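Local coordinates for protein GCN5-related N-acetyltransferase (Anabaena variabilis, PDB 2OZG) that binds coenzyme A and probably transfers an acetyl group from acetyl-CoA to an amine, perhaps that of an aminoglycoside, as a GCN5-related N-acetyltransferase, at residues A[19-23]-A[50-54]; A[131-137]-A[283-289]; A[149-154]-A[241-247]. All coordinates share one frame; numbering follows the deposited sequence.

Contact 1: A[19-23]-A[50-54]; sequences NIQQL and FRVIY
L23 sets one methyl, CD2, against three residues of the strand 50-54. L23 CD2 lies 3.9 Å from F50 CD2 and 4.0 Å from V52 CG2, and also touches the backbone oxygen of R51. CG of L23 is anti to the backbone N (chi1 176°), which carries the branch from the helix toward the strand. This is the tightly packed part of the contact, and L23, F50 and V52 are all buried in it. I20 adds to it more loosely: its CD1 stands 4.3 Å from F50 CB.

The other end of the contact is polar. N19, right before the helix, turns its amide to the strand. ND2 donates to the hydroxyl of Y54, with N19 ND2 and Y54 OH 2.9 Å apart. The bond is almost straight at 175°, and the hydroxyl lies in the plane of the amide. The amide and ring planes are 51° apart. OD1 of N19 accepts from the backbone N of S16, so both ends of the amide are held and its rotation is fixed. V52 CG2 meets the same amide, 3.7 Å from N19 OD1.

The outer side is looser. Q21 and Q22 on the next part of the helix are exposed and do not touch the strand, and Y54 is partly exposed. V42 and I45 of helix 37-45 close over F50 from beyond the two segments. The arrangement is that of the GNAT fold, in which the first helix packs on the N-terminal strands of the central sheet; coenzyme A is bound about 10 Å from the L23 side chain.

Contact 2: A[131-137]-A[283-289]; sequences YEQAGSS and QDRWMLR
W286 lays its indole over the backbone of G135. The two strands are antiparallel, and both A134 N and G135 N point to W286 O, the second bond being weak. This is a classic beta bulge, and it shifts the register by one residue.

From CB the indole turns back over the partner strand, because CG sits between the backbone N and the carbonyl carbon (chi1 38°). CG and CD1 of W286 both lie 3.8 Å from G135 O. CD2, CE2, CZ2 and CH2 pass above G135 CA, which stands 3.4 Å from the centroid of the six-membered ring in a CH-pi contact. CE3 and CZ3 of W286 also come near G135 N. At the ring edge NE1 gives a weak hydrogen bond to S136 O, at 2.9 Å. The indole covers G135 CA on the side where other residues carry CB.

Elsewhere R289 CB sits over the face of the Y131 ring, 3.5 Å from its centroid. R285 points to the face of the sheet opposite W286, and its NH1 donates to Q133 OE1 (3.0 Å), while Q133 NE2 turns to Q123. A water joins R285 NE to S136 OG.

Strand 115-118 runs along the other edge of strand 279-290, and its V117 touches both W286 and L288. W72 of strand 58-72 also packs on both. Helix 349-357 meets E132 and L288, and Q276 and D267 of the second subunit bind R285.

Contact 3: A[149-154]-A[241-247]; sequences IQHASL and AVQSFWT
H151 and L154 of the loop 149-154 each give a backbone N-H to a hydroxyl on the helix 241-247. H151 N donates to T247 OG1 at 2.8 Å, and L154 N to S244 OG at the same 2.8 Å. Each hydroxyl donates in turn within its helix. T247 OG1 bonds to Q243 O, and S244 OG is hydrogen-bonded to P240 O. OG1 of T247 is anti to its carbonyl carbon (chi1 -61°), which points it back along the helix to that oxygen. T247 N reaches Q243 O from the opposite face of the carbonyl plane. A valine in place of T247 would probably leave H151 N without its acceptor and let this part of the loop drift from the helix.

Weaker polar contacts follow. T247 CA makes a CH...O contact with I149 O at 3.5 Å. A water bridges L154 O and, weakly, S244 O.

Van der Waals contacts lie on the flanks. I149 CD1 and W246 CB form an apolar pair at 3.7 Å. Other carbons meet polar groups: I149 CG2 touches T247 OG1 and Q243 OE1, Q243 CG lies over one face of the H151 ring, and T247 CG2 meets the amide of Q150, whose OE1 bonds to N251.

A152 centres an inverse gamma turn, and a bound coenzyme A lies about 7 Å from the Q150 side chain. The loop links strands 132-143 and 156-158. I206 of strand 202-206 touches L154, A241 and S244, and G93 of the third subunit packs on Q150.

Overall arrangement
Contact 1 and contact 2 are buried and both reach the same strand system, though their nearest atoms stay about 11 Å apart. Contact 3 is only partly buried and lies on the opposite side of the chain's centre from contact 1, with about 48 Å between their centres. Along the chain, contact 1 closes before contact 2 opens, and contact 3 is nested inside the loop that contact 2 closes. The chemistry follows the place. Helix on strand gives apolar packing with one side-chain bond. Two paired strands give mainly backbone bonds, with a one-residue shift at a bulge. A loop on a helix relies on two helix hydroxyls.

Contact 1: A[19-23]-A[50-54]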
loop_
_atom_site.group_PDB
_atom_site.type_symbol
_atom_site.label_atom_id
_atom_site.label_comp_id
_atom_site.label_asym_id
_atom_site.label_seq_id
_atom_site.Cartn_x
_atom_site.Cartn_y
_atom_site.Cartn_z
ATOM N N ASN A 19 -30.714 34.789 -0.726
ATOM C CA ASN A 19 -29.854 33.894 -1.483
ATOM C C ASN A 19 -28.810 33.090 -0.692
ATOM O O ASN A 19 -28.114 32.322 -1.303
ATOM C CB ASN A 19 -29.154 34.693 -2.597
ATOM C CG ASN A 19 -28.280 35.839 -2.036
ATOM O OD1 ASN A 19 -27.735 35.737 -0.918
ATOM N ND2 ASN A 19 -28.123 36.914 -2.815
ATOM N N ILE A 20 -28.698 33.247 0.627
ATOM C CA ILE A 20 -27.619 32.563 1.398
ATOM C C ILE A 20 -27.774 31.031 1.493
ATOM O O ILE A 20 -26.794 30.293 1.639
ATOM C CB ILE A 20 -27.467 33.175 2.839
ATOM C CG1 ILE A 20 -26.161 32.746 3.508
ATOM C CG2 ILE A 20 -28.678 32.807 3.716
ATOM C CD1 ILE A 20 -24.896 32.987 2.632
ATOM N N GLN A 21 -28.993 30.539 1.423
ATOM C CA GLN A 21 -29.178 29.090 1.409
ATOM C C GLN A 21 -28.736 28.458 0.108
ATOM O O GLN A 21 -28.206 27.355 0.138
ATOM C CB GLN A 21 -30.623 28.709 1.577
ATOM C CG GLN A 21 -31.133 28.833 2.964
ATOM C CD GLN A 21 -32.606 28.595 3.002
ATOM O OE1 GLN A 21 -33.063 27.641 3.620
ATOM N NE2 GLN A 21 -33.368 29.434 2.286
ATOM N N GLN A 22 -29.086 29.095 -1.022
ATOM C CA GLN A 22 -28.666 28.621 -2.307
ATOM C C GLN A 22 -27.171 28.649 -2.304
ATOM O O GLN A 22 -26.591 27.696 -2.728
ATOM C CB GLN A 22 -29.130 29.496 -3.461
ATOM C CG GLN A 22 -30.557 29.294 -3.897
ATOM C CD GLN A 22 -31.232 30.590 -4.282
ATOM O OE1 GLN A 22 -31.606 31.385 -3.420
ATOM N NE2 GLN A 22 -31.417 30.800 -5.573
ATOM N N LEU A 23 -26.543 29.750 -1.859
ATOM C CA LEU A 23 -25.072 29.799 -1.893
ATOM C C LEU A 23 -24.499 28.694 -1.019
ATOM O O LEU A 23 -23.549 28.029 -1.386
ATOM C CB LEU A 23 -24.566 31.173 -1.441
ATOM C CG LEU A 23 -23.053 31.363 -1.340
ATOM C CD1 LEU A 23 -22.329 31.175 -2.716
ATOM C CD2 LEU A 23 -22.709 32.731 -0.734
ATOM N N PHE A 50 -20.331 37.265 3.148
ATOM C CA PHE A 50 -20.475 36.524 1.884
ATOM C C PHE A 50 -20.947 37.418 0.723
ATOM O O PHE A 50 -21.627 38.453 0.896
ATOM C CB PHE A 50 -21.353 35.315 2.034
ATOM C CG PHE A 50 -20.738 34.210 2.818
ATOM C CD1 PHE A 50 -20.865 34.174 4.186
ATOM C CD2 PHE A 50 -20.116 33.163 2.187
ATOM C CE1 PHE A 50 -20.334 33.115 4.901
ATOM C CE2 PHE A 50 -19.572 32.108 2.900
ATOM C CZ PHE A 50 -19.694 32.082 4.252
ATOM N N ARG A 51 -20.498 37.050 -0.456
ATOM C CA ARG A 51 -20.793 37.766 -1.685
ATOM C C ARG A 51 -21.292 36.731 -2.648
ATOM O O ARG A 51 -20.863 35.558 -2.616
ATOM C CB ARG A 51 -19.516 38.363 -2.299
ATOM C CG ARG A 51 -18.842 39.352 -1.429
ATOM C CD ARG A 51 -19.765 40.541 -1.211
ATOM N NE ARG A 51 -19.156 41.521 -0.328
ATOM C CZ ARG A 51 -19.297 41.541 0.982
ATOM N NH1 ARG A 51 -20.048 40.664 1.637
ATOM N NH2 ARG A 51 -18.678 42.471 1.648
ATOM N N VAL A 52 -22.134 37.196 -3.550
ATOM C CA VAL A 52 -22.780 36.322 -4.532
ATOM C C VAL A 52 -22.594 36.831 -5.925
ATOM O O VAL A 52 -22.609 38.015 -6.131
ATOM C CB VAL A 52 -24.331 36.276 -4.238
ATOM C CG1 VAL A 52 -25.096 35.673 -5.395
ATOM C CG2 VAL A 52 -24.589 35.487 -2.940
ATOM N N ILE A 53 -22.418 35.930 -6.891
ATOM C CA ILE A 53 -22.448 36.310 -8.308
ATOM C C ILE A 53 -23.658 35.647 -8.970
ATOM O O ILE A 53 -23.943 34.465 -8.730
ATOM C CB ILE A 53 -21.120 35.988 -9.054
ATOM C CG1 ILE A 53 -21.130 36.551 -10.463
ATOM C CG2 ILE A 53 -20.829 34.519 -9.103
ATOM C CD1 ILE A 53 -19.877 36.240 -11.207
ATOM N N TYR A 54 -24.400 36.434 -9.750
ATOM C CA TYR A 54 -25.555 35.943 -10.466
ATOM C C TYR A 54 -25.247 35.872 -11.930
ATOM O O TYR A 54 -24.501 36.684 -12.425
ATOM C CB TYR A 54 -26.738 36.904 -10.347
ATOM C CG TYR A 54 -27.453 36.911 -9.016
ATOM C CD1 TYR A 54 -26.996 37.673 -7.954
ATOM C CD2 TYR A 54 -28.621 36.173 -8.836
ATOM C CE1 TYR A 54 -27.678 37.676 -6.738
ATOM C CE2 TYR A 54 -29.291 36.165 -7.636
ATOM C CZ TYR A 54 -28.821 36.916 -6.590
ATOM O OH TYR A 54 -29.510 36.886 -5.396
#

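Contact 2: A[131-137]-A[283-289]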
loop_
_atom_site.group_PDB
_atom_site.type_symbol
_atom_site.label_atom_id
_atom_site.label_comp_id
_atom_site.label_asym_id
_atom_site.label_seq_id
_atom_site.Cartn_x
_atom_site.Cartn_y
_atom_site.Cartn_z
ATOM N N TYR A 131 -3.089 37.736 -8.322
ATOM C CA TYR A 131 -2.590 37.024 -7.125
ATOM C C TYR A 131 -1.343 36.252 -7.531
ATOM O O TYR A 131 -1.257 35.765 -8.659
ATOM C CB TYR A 131 -3.605 36.000 -6.565
ATOM C CG TYR A 131 -4.775 36.602 -5.824
ATOM C CD1 TYR A 131 -5.876 37.063 -6.489
ATOM C CD2 TYR A 131 -4.768 36.683 -4.437
ATOM C CE1 TYR A 131 -6.908 37.668 -5.825
ATOM C CE2 TYR A 131 -5.831 37.253 -3.737
ATOM C CZ TYR A 131 -6.881 37.739 -4.420
ATOM O OH TYR A 131 -7.945 38.305 -3.744
ATOM N N GLU A 132 -0.403 36.096 -6.585
ATOM C CA GLU A 132 0.761 35.259 -6.841
ATOM C C GLU A 132 1.225 34.534 -5.609
ATOM O O GLU A 132 0.981 34.962 -4.508
ATOM C CB GLU A 132 1.924 36.076 -7.431
ATOM C CG GLU A 132 3.158 35.253 -7.951
ATOM C CD GLU A 132 2.778 34.151 -8.969
ATOM O OE1 GLU A 132 2.429 33.034 -8.532
ATOM O OE2 GLU A 132 2.850 34.398 -10.184
ATOM N N GLN A 133 1.913 33.409 -5.804
ATOM C CA GLN A 133 2.523 32.715 -4.672
ATOM C C GLN A 133 3.266 33.709 -3.827
ATOM O O GLN A 133 4.028 34.524 -4.338
ATOM C CB GLN A 133 3.480 31.633 -5.134
ATOM C CG GLN A 133 2.802 30.560 -5.977
ATOM C CD GLN A 133 3.722 29.408 -6.235
ATOM O OE1 GLN A 133 4.929 29.561 -6.087
ATOM N NE2 GLN A 133 3.150 28.214 -6.578
ATOM N N ALA A 134 3.053 33.650 -2.512
ATOM C CA ALA A 134 3.601 34.647 -1.655
ATOM C C ALA A 134 3.947 34.180 -0.244
ATOM O O ALA A 134 4.608 34.913 0.484
ATOM C CB ALA A 134 2.628 35.812 -1.578
ATOM N N GLY A 135 3.525 32.979 0.150
ATOM C CA GLY A 135 3.878 32.489 1.464
ATOM C C GLY A 135 3.651 31.007 1.546
ATOM O O GLY A 135 2.991 30.412 0.676
ATOM N N SER A 136 4.119 30.438 2.632
ATOM C CA SER A 136 4.018 28.997 2.826
ATOM C C SER A 136 3.173 28.539 3.997
ATOM O O SER A 136 2.919 29.297 4.929
ATOM C CB SER A 136 5.433 28.438 3.002
ATOM O OG SER A 136 6.232 28.761 1.864
ATOM N N SER A 137 2.681 27.293 3.887
ATOM C CA SER A 137 2.047 26.587 4.997
ATOM C C SER A 137 2.584 25.183 4.796
ATOM O O SER A 137 2.768 24.738 3.664
ATOM C CB SER A 137 0.518 26.588 4.959
ATOM O OG SER A 137 0.063 26.024 3.727
ATOM N N GLN A 283 2.522 20.486 1.992
ATOM C CA GLN A 283 2.766 21.915 1.997
ATOM C C GLN A 283 1.904 22.588 0.953
ATOM O O GLN A 283 1.379 21.950 0.019
ATOM C CB GLN A 283 4.214 22.201 1.699
ATOM C CG GLN A 283 4.592 21.803 0.301
ATOM C CD GLN A 283 5.989 22.172 -0.012
ATOM O OE1 GLN A 283 6.326 23.365 -0.089
ATOM N NE2 GLN A 283 6.830 21.160 -0.233
ATOM N N ASP A 284 1.712 23.887 1.144
ATOM C CA ASP A 284 0.914 24.692 0.252
ATOM C C ASP A 284 1.489 26.096 0.208
ATOM O O ASP A 284 2.068 26.572 1.191
ATOM C CB ASP A 284 -0.519 24.785 0.782
ATOM C CG ASP A 284 -1.286 23.503 0.614
ATOM O OD1 ASP A 284 -1.855 23.301 -0.475
ATOM O OD2 ASP A 284 -1.351 22.700 1.574
ATOM N N ARG A 285 1.412 26.727 -0.953
ATOM C CA ARG A 285 1.689 28.133 -1.020
ATOM C C ARG A 285 0.391 28.883 -1.173
ATOM O O ARG A 285 -0.382 28.631 -2.048
ATOM C CB ARG A 285 2.652 28.494 -2.129
ATOM C CG ARG A 285 4.023 27.922 -1.895
ATOM C CD ARG A 285 4.951 28.172 -3.077
ATOM N NE ARG A 285 6.215 27.524 -2.816
ATOM C CZ ARG A 285 7.154 27.309 -3.721
ATOM N NH1 ARG A 285 7.004 27.753 -4.964
ATOM N NH2 ARG A 285 8.242 26.623 -3.378
ATOM N N TRP A 286 0.186 29.832 -0.270
ATOM C CA TRP A 286 -0.871 30.762 -0.408
ATOM C C TRP A 286 -0.444 31.927 -1.289
ATOM O O TRP A 286 0.763 32.187 -1.503
ATOM C CB TRP A 286 -1.404 31.225 0.950
ATOM C CG TRP A 286 -0.417 31.420 2.024
ATOM C CD1 TRP A 286 -0.008 30.479 2.938
ATOM C CD2 TRP A 286 0.246 32.628 2.377
ATOM N NE1 TRP A 286 0.898 31.039 3.812
ATOM C CE2 TRP A 286 1.015 32.364 3.535
ATOM C CE3 TRP A 286 0.270 33.925 1.831
ATOM C CZ2 TRP A 286 1.792 33.343 4.158
ATOM C CZ3 TRP A 286 1.014 34.886 2.456
ATOM C CH2 TRP A 286 1.777 34.588 3.616
HETATM N N MSE A 287 -1.446 32.661 -1.761
HETATM C CA MSE A 287 -1.208 33.717 -2.674
HETATM C C MSE A 287 -1.626 35.017 -2.132
HETATM O O MSE A 287 -2.536 35.098 -1.301
HETATM C CB MSE A 287 -1.989 33.426 -3.923
HETATM C CG MSE A 287 -1.511 32.233 -4.724
HETATM SE SE MSE A 287 -2.485 32.049 -6.438
HETATM C CE MSE A 287 -0.956 31.725 -7.670
ATOM N N LEU A 288 -1.020 36.066 -2.661
ATOM C CA LEU A 288 -1.303 37.453 -2.235
ATOM C C LEU A 288 -1.529 38.362 -3.440
ATOM O O LEU A 288 -0.876 38.219 -4.469
ATOM C CB LEU A 288 -0.095 37.984 -1.427
ATOM C CG LEU A 288 -0.266 39.384 -0.782
ATOM C CD1 LEU A 288 0.192 39.492 0.663
ATOM C CD2 LEU A 288 0.401 40.475 -1.658
ATOM N N ARG A 289 -2.464 39.295 -3.295
ATOM C CA ARG A 289 -2.707 40.286 -4.289
ATOM C C ARG A 289 -2.364 41.635 -3.673
ATOM O O ARG A 289 -2.854 41.985 -2.577
ATOM C CB ARG A 289 -4.183 40.265 -4.725
ATOM C CG ARG A 289 -4.395 40.582 -6.262
ATOM C CD ARG A 289 -4.135 42.002 -6.690
ATOM N NE ARG A 289 -4.426 42.126 -8.122
ATOM C CZ ARG A 289 -4.285 43.238 -8.822
ATOM N NH1 ARG A 289 -3.839 44.351 -8.241
ATOM N NH2 ARG A 289 -4.535 43.227 -10.114
HETATM O O HOH W 1 6.644 26.846 0.054
HETATM O O HOH W 2 -0.327 23.216 4.635
#

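Contact 3: A[149-154]-A[241-247]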
loop_
_atom_site.group_PDB
_atom_site.type_symbol
_atom_site.label_atom_id
_atom_site.label_comp_id
_atom_site.label_asym_id
_atom_site.label_seq_id
_atom_site.Cartn_x
_atom_site.Cartn_y
_atom_site.Cartn_z
ATOM N N ILE A 149 12.571 13.877 24.322
ATOM C CA ILE A 149 12.929 15.066 25.082
ATOM C C ILE A 149 12.119 14.984 26.361
ATOM O O ILE A 149 10.908 14.736 26.308
ATOM C CB ILE A 149 12.636 16.397 24.339
ATOM C CG1 ILE A 149 13.621 16.554 23.174
ATOM C CG2 ILE A 149 12.748 17.619 25.330
ATOM C CD1 ILE A 149 13.288 17.603 22.196
ATOM N N GLN A 150 12.817 15.087 27.494
ATOM C CA GLN A 150 12.186 15.187 28.804
ATOM C C GLN A 150 12.880 16.357 29.521
ATOM O O GLN A 150 13.749 16.160 30.356
ATOM C CB GLN A 150 12.273 13.887 29.609
ATOM C CG GLN A 150 11.612 13.997 31.032
ATOM C CD GLN A 150 10.081 14.280 31.044
ATOM O OE1 GLN A 150 9.306 13.675 30.292
ATOM N NE2 GLN A 150 9.655 15.165 31.942
ATOM N N HIS A 151 12.492 17.576 29.159
ATOM C CA HIS A 151 13.087 18.799 29.706
ATOM C C HIS A 151 11.914 19.718 30.018
ATOM O O HIS A 151 11.702 20.749 29.348
ATOM C CB HIS A 151 14.023 19.439 28.666
ATOM C CG HIS A 151 15.005 20.415 29.242
ATOM N ND1 HIS A 151 14.624 21.553 29.927
ATOM C CD2 HIS A 151 16.357 20.442 29.195
ATOM C CE1 HIS A 151 15.700 22.222 30.304
ATOM N NE2 HIS A 151 16.765 21.572 29.868
ATOM N N ALA A 152 11.146 19.318 31.033
ATOM C CA ALA A 152 9.918 20.019 31.425
ATOM C C ALA A 152 10.207 21.261 32.262
ATOM O O ALA A 152 9.941 21.293 33.450
ATOM C CB ALA A 152 9.004 19.075 32.195
ATOM N N SER A 153 10.744 22.275 31.611
ATOM C CA SER A 153 11.067 23.531 32.240
ATOM C C SER A 153 9.825 24.204 32.843
ATOM O O SER A 153 9.870 24.754 33.930
ATOM C CB SER A 153 11.612 24.464 31.144
ATOM O OG SER A 153 12.622 23.846 30.378
ATOM N N LEU A 154 8.727 24.172 32.086
ATOM C CA LEU A 154 7.470 24.856 32.407
ATOM C C LEU A 154 6.343 23.850 32.441
ATOM O O LEU A 154 6.382 22.844 31.721
ATOM C CB LEU A 154 7.134 25.902 31.326
ATOM C CG LEU A 154 8.222 26.934 31.070
ATOM C CD1 LEU A 154 7.800 27.875 30.001
ATOM C CD2 LEU A 154 8.565 27.694 32.336
ATOM N N ALA A 241 9.497 27.346 26.697
ATOM C CA ALA A 241 8.197 26.934 26.141
ATOM C C ALA A 241 8.420 25.878 25.083
ATOM O O ALA A 241 7.652 24.935 25.018
ATOM C CB ALA A 241 7.412 28.106 25.589
ATOM N N VAL A 242 9.479 26.021 24.278
ATOM C CA VAL A 242 9.788 25.024 23.251
ATOM C C VAL A 242 10.138 23.673 23.864
ATOM O O VAL A 242 9.577 22.666 23.450
ATOM C CB VAL A 242 10.878 25.445 22.224
ATOM C CG1 VAL A 242 11.073 24.337 21.188
ATOM C CG2 VAL A 242 10.519 26.736 21.507
ATOM N N GLN A 243 11.014 23.642 24.867
ATOM C CA GLN A 243 11.373 22.369 25.541
ATOM C C GLN A 243 10.159 21.699 26.174
ATOM O O GLN A 243 9.996 20.463 26.159
ATOM C CB GLN A 243 12.422 22.590 26.623
ATOM C CG GLN A 243 13.768 23.081 26.128
ATOM C CD GLN A 243 14.518 22.119 25.137
ATOM O OE1 GLN A 243 14.186 20.937 25.012
ATOM N NE2 GLN A 243 15.563 22.649 24.464
ATOM N N SER A 244 9.304 22.531 26.730
ATOM C CA SER A 244 8.087 22.092 27.406
ATOM C C SER A 244 7.079 21.514 26.418
ATOM O O SER A 244 6.442 20.514 26.665
ATOM C CB SER A 244 7.539 23.254 28.241
ATOM O OG SER A 244 8.413 23.558 29.362
ATOM N N PHE A 245 7.005 22.125 25.244
ATOM C CA PHE A 245 6.176 21.653 24.160
ATOM C C PHE A 245 6.563 20.238 23.743
ATOM O O PHE A 245 5.744 19.325 23.739
ATOM C CB PHE A 245 6.406 22.649 23.023
ATOM C CG PHE A 245 5.773 22.307 21.706
ATOM C CD1 PHE A 245 4.490 22.745 21.396
ATOM C CD2 PHE A 245 6.524 21.679 20.692
ATOM C CE1 PHE A 245 3.930 22.485 20.094
ATOM C CE2 PHE A 245 5.970 21.391 19.454
ATOM C CZ PHE A 245 4.669 21.830 19.147
ATOM N N TRP A 246 7.832 20.065 23.410
ATOM C CA TRP A 246 8.330 18.785 22.984
ATOM C C TRP A 246 8.221 17.768 24.071
ATOM O O TRP A 246 7.921 16.647 23.769
ATOM C CB TRP A 246 9.783 18.833 22.519
ATOM C CG TRP A 246 9.980 19.384 21.122
ATOM C CD1 TRP A 246 10.759 20.439 20.771
ATOM C CD2 TRP A 246 9.379 18.904 19.905
ATOM N NE1 TRP A 246 10.686 20.671 19.394
ATOM C CE2 TRP A 246 9.830 19.745 18.853
ATOM C CE3 TRP A 246 8.468 17.887 19.607
ATOM C CZ2 TRP A 246 9.432 19.564 17.547
ATOM C CZ3 TRP A 246 8.073 17.703 18.262
ATOM C CH2 TRP A 246 8.533 18.534 17.275
ATOM N N THR A 247 8.569 18.111 25.312
ATOM C CA THR A 247 8.426 17.174 26.435
ATOM C C THR A 247 6.987 16.678 26.561
ATOM O O THR A 247 6.728 15.481 26.702
ATOM C CB THR A 247 8.853 17.801 27.777
ATOM O OG1 THR A 247 10.223 18.183 27.710
ATOM C CG2 THR A 247 8.698 16.823 28.914
HETATM O O HOH W 3 6.558 20.072 29.988
#